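Local coordinates for B-type Cna protein (Enterococcus faecium, PDB 6FWY), which is of unknown function but, as the thioester domain of a bacterial surface protein, probably mediates covalent attachment to host targets, at residues T7-A12 with V260-S265; V214-S219 with A239-T244; M37-F42 with V109-A114. All blocks are in the same frame, centred on the assembly; numbering follows the deposited sequence.

Contact 1. Residues T7-A12 with V260-S265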
loop_
_atom_site.group_PDB
_atom_site.type_symbol
_atom_site.label_atom_id
_atom_site.label_comp_id
_atom_site.label_asym_id
_atom_site.label_seq_id
_atom_site.Cartn_x
_atom_site.Cartn_y
_atom_site.Cartn_z
ATOM N N THR A 7 1.100 4.495 -9.486
ATOM C CA THR A 7 1.786 5.744 -9.793
ATOM C C THR A 7 2.851 5.974 -8.725
ATOM O O THR A 7 2.565 5.894 -7.527
ATOM C CB THR A 7 0.798 6.929 -9.853
ATOM O OG1 THR A 7 -0.171 6.688 -10.879
ATOM C CG2 THR A 7 1.501 8.251 -10.152
ATOM N N LYS A 8 4.073 6.238 -9.161
ATOM C CA LYS A 8 5.184 6.371 -8.227
ATOM C C LYS A 8 5.312 7.810 -7.751
ATOM O O LYS A 8 5.121 8.738 -8.543
ATOM C CB LYS A 8 6.489 5.894 -8.879
ATOM C CG LYS A 8 6.453 4.452 -9.383
ATOM C CD LYS A 8 6.027 3.450 -8.309
ATOM C CE LYS A 8 6.157 1.996 -8.754
ATOM N NZ LYS A 8 5.252 1.686 -9.890
ATOM N N PRO A 9 5.599 8.014 -6.455
ATOM C CA PRO A 9 6.006 9.350 -6.031
ATOM C C PRO A 9 7.355 9.702 -6.640
ATOM O O PRO A 9 8.073 8.807 -7.058
ATOM C CB PRO A 9 6.077 9.265 -4.508
ATOM C CG PRO A 9 6.110 7.833 -4.185
ATOM C CD PRO A 9 5.676 7.040 -5.370
ATOM N N THR A 10 7.663 10.983 -6.727
ATOM C CA THR A 10 8.941 11.452 -7.258
ATOM C C THR A 10 9.946 11.918 -6.199
ATOM O O THR A 10 11.156 11.920 -6.486
ATOM C CB THR A 10 8.736 12.603 -8.258
ATOM O OG1 THR A 10 8.009 13.655 -7.608
ATOM C CG2 THR A 10 7.981 12.103 -9.501
ATOM N N SER A 11 9.473 12.353 -5.032
ATOM C CA SER A 11 10.346 12.764 -3.922
ATOM C C SER A 11 9.595 12.866 -2.604
ATOM O O SER A 11 8.369 12.813 -2.571
ATOM C CB SER A 11 11.027 14.098 -4.200
ATOM O OG SER A 11 10.081 15.161 -4.118
ATOM N N ALA A 12 10.355 13.005 -1.530
ATOM C CA ALA A 12 9.820 13.082 -0.171
ATOM C C ALA A 12 10.747 13.947 0.678
ATOM O O ALA A 12 11.949 14.006 0.452
ATOM C CB ALA A 12 9.664 11.695 0.461
ATOM N N VAL A 260 8.785 4.859 3.594
ATOM C CA VAL A 260 7.612 5.572 4.134
ATOM C C VAL A 260 6.368 5.187 3.333
ATOM O O VAL A 260 6.454 4.919 2.145
ATOM C CB VAL A 260 7.817 7.119 4.154
ATOM C CG1 VAL A 260 8.059 7.679 2.777
ATOM C CG2 VAL A 260 6.652 7.841 4.816
ATOM N N MET A 261 5.226 5.127 4.014
ATOM C CA MET A 261 3.947 4.850 3.391
ATOM C C MET A 261 3.463 6.125 2.716
ATOM O O MET A 261 3.396 7.166 3.344
ATOM C CB MET A 261 2.929 4.390 4.433
ATOM C CG MET A 261 3.285 3.042 5.064
ATOM S SD MET A 261 3.194 1.619 3.959
ATOM C CE MET A 261 1.448 1.258 4.065
ATOM N N ILE A 262 3.169 6.024 1.424
ATOM C CA ILE A 262 2.624 7.145 0.658
ATOM C C ILE A 262 1.320 6.766 -0.033
ATOM O O ILE A 262 1.228 5.722 -0.683
ATOM C CB ILE A 262 3.647 7.674 -0.365
ATOM C CG1 ILE A 262 4.880 8.189 0.392
ATOM C CG2 ILE A 262 3.036 8.777 -1.235
ATOM C CD1 ILE A 262 6.016 8.606 -0.489
ATOM N N THR A 263 0.331 7.641 0.113
ATOM C CA THR A 263 -0.944 7.531 -0.588
ATOM C C THR A 263 -0.706 8.006 -2.025
ATOM O O THR A 263 -0.231 9.105 -2.244
ATOM C CB THR A 263 -2.035 8.359 0.137
ATOM O OG1 THR A 263 -2.156 7.865 1.477
ATOM C CG2 THR A 263 -3.405 8.268 -0.550
ATOM N N THR A 264 -0.995 7.135 -2.986
ATOM C CA THR A 264 -0.875 7.448 -4.415
ATOM C C THR A 264 -2.062 6.819 -5.164
ATOM O O THR A 264 -2.996 6.323 -4.532
ATOM C CB THR A 264 0.496 6.989 -4.975
ATOM O OG1 THR A 264 0.634 7.393 -6.352
ATOM C CG2 THR A 264 0.679 5.431 -4.825
ATOM N N SER A 265 -2.052 6.876 -6.493
ATOM C CA SER A 265 -3.111 6.253 -7.315
ATOM C C SER A 265 -2.608 4.971 -7.965
ATOM O O SER A 265 -1.388 4.779 -8.125
ATOM C CB SER A 265 -3.611 7.202 -8.408
ATOM O OG SER A 265 -2.517 7.746 -9.111
#

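Contact 2. Residues V214-S219 with A239-T244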
loop_
_atom_site.group_PDB
_atom_site.type_symbol
_atom_site.label_atom_id
_atom_site.label_comp_id
_atom_site.label_asym_id
_atom_site.label_seq_id
_atom_site.Cartn_x
_atom_site.Cartn_y
_atom_site.Cartn_z
ATOM N N VAL A 214 -18.205 4.320 -13.634
ATOM C CA VAL A 214 -19.047 3.585 -12.681
ATOM C C VAL A 214 -18.425 3.629 -11.295
ATOM O O VAL A 214 -17.217 3.869 -11.142
ATOM C CB VAL A 214 -19.296 2.114 -13.096
ATOM C CG1 VAL A 214 -19.980 2.037 -14.446
ATOM C CG2 VAL A 214 -18.003 1.302 -13.155
ATOM N N LYS A 215 -19.252 3.393 -10.289
ATOM C CA LYS A 215 -18.786 3.339 -8.919
ATOM C C LYS A 215 -18.289 1.939 -8.592
ATOM O O LYS A 215 -18.695 0.986 -9.222
ATOM C CB LYS A 215 -19.905 3.765 -7.973
ATOM C CG LYS A 215 -20.134 5.264 -8.016
ATOM C CD LYS A 215 -21.557 5.629 -7.620
ATOM C CE LYS A 215 -21.677 7.093 -7.224
ATOM N NZ LYS A 215 -21.326 7.305 -5.779
ATOM N N LEU A 216 -17.395 1.869 -7.609
ATOM C CA LEU A 216 -16.898 0.604 -7.041
ATOM C C LEU A 216 -17.777 0.185 -5.872
ATOM O O LEU A 216 -18.278 1.035 -5.139
ATOM C CB LEU A 216 -15.467 0.771 -6.539
ATOM C CG LEU A 216 -14.454 1.288 -7.542
ATOM C CD1 LEU A 216 -13.051 1.301 -6.926
ATOM C CD2 LEU A 216 -14.462 0.449 -8.803
ATOM N N ASN A 217 -17.919 -1.123 -5.680
ATOM C CA ASN A 217 -18.809 -1.690 -4.655
ATOM C C ASN A 217 -20.246 -1.191 -4.855
ATOM O O ASN A 217 -20.905 -0.687 -3.939
ATOM C CB ASN A 217 -18.261 -1.425 -3.251
ATOM C CG ASN A 217 -16.848 -1.979 -3.078
ATOM O OD1 ASN A 217 -16.600 -3.125 -3.409
ATOM N ND2 ASN A 217 -15.921 -1.162 -2.614
ATOM N N SER A 218 -20.704 -1.343 -6.089
ATOM C CA SER A 218 -21.993 -0.842 -6.538
ATOM C C SER A 218 -22.478 -1.720 -7.690
ATOM O O SER A 218 -22.061 -2.868 -7.817
ATOM C CB SER A 218 -21.838 0.625 -6.979
ATOM O OG SER A 218 -23.099 1.220 -7.237
ATOM N N SER A 219 -23.372 -1.202 -8.518
ATOM C CA SER A 219 -23.738 -1.884 -9.745
ATOM C C SER A 219 -24.062 -0.901 -10.843
ATOM O O SER A 219 -24.233 0.280 -10.595
ATOM C CB SER A 219 -24.897 -2.849 -9.506
ATOM O OG SER A 219 -25.938 -2.245 -8.792
ATOM N N ALA A 239 -10.243 0.257 -13.066
ATOM C CA ALA A 239 -10.384 0.964 -11.793
ATOM C C ALA A 239 -9.281 2.003 -11.648
ATOM O O ALA A 239 -8.162 1.816 -12.123
ATOM C CB ALA A 239 -10.389 0.002 -10.626
ATOM N N ASN A 240 -9.627 3.122 -11.036
ATOM C CA ASN A 240 -8.677 4.148 -10.689
ATOM C C ASN A 240 -8.900 4.403 -9.211
ATOM O O ASN A 240 -9.941 4.948 -8.816
ATOM C CB ASN A 240 -8.887 5.420 -11.508
ATOM C CG ASN A 240 -7.744 6.414 -11.328
ATOM O OD1 ASN A 240 -6.710 6.104 -10.707
ATOM N ND2 ASN A 240 -7.910 7.600 -11.864
ATOM N N VAL A 241 -7.933 3.970 -8.410
ATOM C CA VAL A 241 -8.092 3.912 -6.973
ATOM C C VAL A 241 -6.997 4.660 -6.244
ATOM O O VAL A 241 -5.962 4.997 -6.800
ATOM C CB VAL A 241 -8.143 2.460 -6.450
ATOM C CG1 VAL A 241 -9.261 1.693 -7.140
ATOM C CG2 VAL A 241 -6.802 1.740 -6.614
ATOM N N SER A 242 -7.281 4.922 -4.985
ATOM C CA SER A 242 -6.334 5.465 -4.051
ATOM C C SER A 242 -5.711 4.261 -3.345
ATOM O O SER A 242 -6.431 3.330 -2.979
ATOM C CB SER A 242 -7.079 6.340 -3.064
ATOM O OG SER A 242 -6.180 7.040 -2.268
ATOM N N THR A 243 -4.388 4.260 -3.185
ATOM C CA THR A 243 -3.695 3.182 -2.500
ATOM C C THR A 243 -2.522 3.757 -1.693
ATOM O O THR A 243 -1.854 4.689 -2.134
ATOM C CB THR A 243 -3.229 2.084 -3.507
ATOM O OG1 THR A 243 -2.832 0.888 -2.810
ATOM C CG2 THR A 243 -2.051 2.566 -4.430
ATOM N N THR A 244 -2.310 3.214 -0.495
ATOM C CA THR A 244 -1.203 3.631 0.388
ATOM C C THR A 244 -0.185 2.482 0.483
ATOM O O THR A 244 -0.448 1.453 1.119
ATOM C CB THR A 244 -1.744 4.111 1.756
ATOM O OG1 THR A 244 -2.638 5.222 1.541
ATOM C CG2 THR A 244 -0.643 4.595 2.679
#

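Contact 3. Residues M37-F42 with V109-A114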
loop_
_atom_site.group_PDB
_atom_site.type_symbol
_atom_site.label_atom_id
_atom_site.label_comp_id
_atom_site.label_asym_id
_atom_site.label_seq_id
_atom_site.Cartn_x
_atom_site.Cartn_y
_atom_site.Cartn_z
ATOM N N MET A 37 23.332 1.255 18.055
ATOM C CA MET A 37 22.437 1.552 16.952
ATOM C C MET A 37 21.447 2.639 17.380
ATOM O O MET A 37 20.303 2.360 17.735
ATOM C CB MET A 37 21.732 0.281 16.504
ATOM C CG MET A 37 22.658 -0.733 15.842
ATOM S SD MET A 37 23.334 -0.125 14.297
ATOM C CE MET A 37 24.638 -1.256 13.966
ATOM N N ILE A 38 21.935 3.874 17.339
ATOM C CA ILE A 38 21.178 5.041 17.750
ATOM C C ILE A 38 20.228 5.404 16.585
ATOM O O ILE A 38 20.437 4.973 15.435
ATOM C CB ILE A 38 22.067 6.255 18.127
ATOM C CG1 ILE A 38 22.634 6.954 16.866
ATOM C CG2 ILE A 38 23.183 5.848 19.088
ATOM C CD1 ILE A 38 23.595 8.086 17.123
ATOM N N SER A 39 19.197 6.190 16.907
ATOM C CA SER A 39 18.252 6.637 15.898
ATOM C C SER A 39 17.474 7.867 16.340
ATOM O O SER A 39 17.293 8.122 17.543
ATOM C CB SER A 39 17.271 5.530 15.540
ATOM O OG SER A 39 16.708 5.774 14.270
ATOM N N SER A 40 17.024 8.607 15.327
ATOM C CA SER A 40 16.133 9.755 15.498
ATOM C C SER A 40 14.827 9.483 14.765
ATOM O O SER A 40 14.833 9.099 13.601
ATOM C CB SER A 40 16.760 10.998 14.902
ATOM O OG SER A 40 17.892 11.405 15.622
ATOM N N GLN A 41 13.712 9.702 15.444
ATOM C CA GLN A 41 12.410 9.493 14.822
ATOM C C GLN A 41 12.109 10.658 13.851
ATOM O O GLN A 41 12.332 11.837 14.170
ATOM C CB GLN A 41 11.337 9.382 15.892
ATOM C CG GLN A 41 9.979 8.908 15.398
ATOM C CD GLN A 41 8.944 8.925 16.503
ATOM O OE1 GLN A 41 8.579 7.880 17.058
ATOM N NE2 GLN A 41 8.524 10.110 16.875
ATOM N N PHE A 42 11.628 10.306 12.662
ATOM C CA PHE A 42 11.246 11.280 11.655
ATOM C C PHE A 42 9.961 10.879 10.909
ATOM O O PHE A 42 9.562 9.703 10.899
ATOM C CB PHE A 42 12.390 11.534 10.670
ATOM C CG PHE A 42 12.782 10.333 9.852
ATOM C CD1 PHE A 42 13.669 9.374 10.368
ATOM C CD2 PHE A 42 12.273 10.144 8.563
ATOM C CE1 PHE A 42 14.042 8.287 9.611
ATOM C CE2 PHE A 42 12.645 9.047 7.799
ATOM C CZ PHE A 42 13.526 8.118 8.326
ATOM N N VAL A 109 13.365 -3.827 13.010
ATOM C CA VAL A 109 12.828 -4.597 11.874
ATOM C C VAL A 109 13.253 -3.981 10.530
ATOM O O VAL A 109 13.760 -4.685 9.655
ATOM C CB VAL A 109 11.285 -4.724 11.926
ATOM C CG1 VAL A 109 10.725 -5.359 10.650
ATOM C CG2 VAL A 109 10.890 -5.540 13.135
ATOM N N SER A 110 13.065 -2.683 10.378
ATOM C CA SER A 110 13.499 -2.002 9.157
ATOM C C SER A 110 14.986 -2.252 8.812
ATOM O O SER A 110 15.320 -2.556 7.672
ATOM C CB SER A 110 13.237 -0.495 9.257
ATOM O OG SER A 110 13.541 0.151 8.039
ATOM N N TRP A 111 15.857 -2.118 9.808
ATOM C CA TRP A 111 17.294 -2.314 9.604
ATOM C C TRP A 111 17.617 -3.742 9.142
ATOM O O TRP A 111 18.413 -3.933 8.240
ATOM C CB TRP A 111 18.088 -1.978 10.870
ATOM C CG TRP A 111 18.324 -0.499 11.136
ATOM C CD1 TRP A 111 18.540 0.492 10.206
ATOM C CD2 TRP A 111 18.423 0.132 12.412
ATOM N NE1 TRP A 111 18.772 1.676 10.830
ATOM C CE2 TRP A 111 18.696 1.497 12.180
ATOM C CE3 TRP A 111 18.294 -0.314 13.726
ATOM C CZ2 TRP A 111 18.836 2.423 13.220
ATOM C CZ3 TRP A 111 18.460 0.594 14.760
ATOM C CH2 TRP A 111 18.716 1.941 14.509
ATOM N N VAL A 112 16.969 -4.723 9.765
ATOM C CA VAL A 112 17.144 -6.136 9.420
ATOM C C VAL A 112 16.597 -6.432 8.029
ATOM O O VAL A 112 17.284 -7.017 7.215
ATOM C CB VAL A 112 16.496 -7.048 10.479
ATOM C CG1 VAL A 112 16.534 -8.519 10.052
ATOM C CG2 VAL A 112 17.219 -6.873 11.812
ATOM N N LEU A 113 15.381 -5.985 7.736
ATOM C CA LEU A 113 14.784 -6.166 6.401
ATOM C C LEU A 113 15.614 -5.545 5.298
ATOM O O LEU A 113 15.695 -6.092 4.216
ATOM C CB LEU A 113 13.342 -5.613 6.336
ATOM C CG LEU A 113 12.240 -6.296 7.150
ATOM C CD1 LEU A 113 10.892 -5.628 6.870
ATOM C CD2 LEU A 113 12.157 -7.782 6.824
ATOM N N ALA A 114 16.231 -4.405 5.576
ATOM C CA ALA A 114 17.096 -3.724 4.605
ATOM C C ALA A 114 18.487 -4.369 4.470
ATOM O O ALA A 114 19.273 -3.974 3.634
ATOM C CB ALA A 114 17.224 -2.248 4.952
#

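Contact 1. Residues T7-A12 with V260-S265
The end of a short antiparallel pairing, where the chain leaves strand 5-6 beside the long strand 258-277, is marked by Thr-7 lying against Ser-265 and Thr-264. Thr-7 N donates to Ser-265 O at 2.9 Å, a nearly straight bond of 168° at the hydrogen and the last sign of regular strand pairing here. The other backbone group of Thr-7 is served differently: its O takes the hydroxyl proton of Thr-264, OG1 to O 2.7 Å. That hydroxyl points away from the backbone N of its own residue (chi1 -176°), which carries it across to Thr-7, and it arrives from above the carbonyl plane, 45° out of it. A third polar link joins the side chains, Thr-7 OG1 and Ser-265 OG standing 3.1 Å apart with either able to donate. Further along, the contact turns apolar. The ring of Pro-9 meets the far tip of Ile-262, CG to CD1 3.8 Å, and the two side chains cross obliquely. Beyond it the chain moves over to strand 67-73, where Ala-12 pairs with Leu-68, while Thr-264 and Ile-262 pair with strand 231-250 through their backbones. A side-chain hydroxyl thus stands in for a backbone N-H, so that the departing chain stays fastened to the strand at the surface although regular sheet bonding has ceased.

Contact 2. Residues V214-S219 with A239-T244
The backbones of 214-219 and 239-244 do not pair here: their nearest CA atoms, those of Leu-216 and Ala-239, are 8.1 Å apart, and strand 185-191 bonds to both segments, to Val-214 through Ala-187 and to Asn-240 through Asn-186. The contact is therefore made by side chains alone, and by one residue on the first side. Leu-216 points toward strand 231-250, its CG swung to lie opposite the carbonyl carbon and next to the backbone N (chi1 -55°), and spreads its two methyl groups over different neighbours. CD1 takes the closer one, lying 3.8 Å from Val-241 CG1. The two side chains meet at about a right angle, so the touch is between single methyl branches and not along their lengths. CD2 leans the other way, to Ala-239, though more loosely, with 4.5 Å to its CB. Ala-239 and Val-241 are both buried, so the leucine fork bridges two alternate residues of one strand. Ala-187 adds to this small apolar patch, and Ser-181 also touches Leu-216. Directly after the leucine the chain turns sharply, Asn-217 adopting a left-handed helical backbone conformation (phi 57°, psi 51°). Its OD1 accepts from Ser-181 N, Thr-179 OG1 bonds to both Lys-215 O and Ser-218 N, and Asn-217 and Ser-218 both face Thr-179. This is the geometry of a G1 beta bulge, set where the chain passes from strand 213-215, in the larger antiparallel sheet, to strand 218-225, in the five-stranded one, with the leucine just before it packed on strand 231-250.

Contact 3. Residues M37-F42 with V109-A114
Met-37 O has two neighbours: it is hydrogen-bonded with Tyr-104 OH, and Trp-111 CH2 lies 3.6 Å from the same Met-37 O, along an oblique line. The next carbonyl is placed more squarely, Ile-38 O lying near the ring plane at its edge, 3.6 Å from Trp-111 CH2. The side chain of Met-37 folds back over the ring. Its CB rests 3.7 Å from Trp-111 CZ3, and a bend at chi2 (-65°) lifts the sulfur above the six-membered ring, with Met-37 SD 5.0 Å from the Trp-111 centroid and 9° off the normal, a rather distant Met-aromatic contact. Ser-39 adds its CB, 4.0 Å from Trp-111 CH2. Helix 99-113 thus sends its indole to the interrupted middle of strand 32-44, where regular strand resumes at Ser-39, while neighbouring Ser-110 OG bonds to Cys-52 O; by analogy with related domains, Cys-52 is probably the thioester cysteine. With Ile-38 O at its C-H edge and a sulfur at a distance above its face, the indole meets 37-42 through weak electrostatic and dispersion forces, while hydrogen bonds from Tyr-104 and Ser-110 of the same helix join it to the sheet.

How the contacts relate
The three contacts show how chemistry follows position in a single chain. Contact 1 lies at the surface and is mostly polar; contact 2 is buried and wholly apolar; contact 3, partly buried, relies on an aromatic ring among carbonyls and sulfur. Contacts 1 and 2 sit on neighbouring strands of one sheet, 258-277 and 231-250, and meet directly through Thr-263 OG1 and Thr-244 OG1, 2.7 Å apart and probably hydrogen-bonded. Contact 3 reaches the same sheet through strand 32-44, the neighbour of 11-21, but touches neither of the others; its centre is about 35 Å from that of contact 2, across the chain's centre. Along the chain, contact 1 encloses both others, which follow in series.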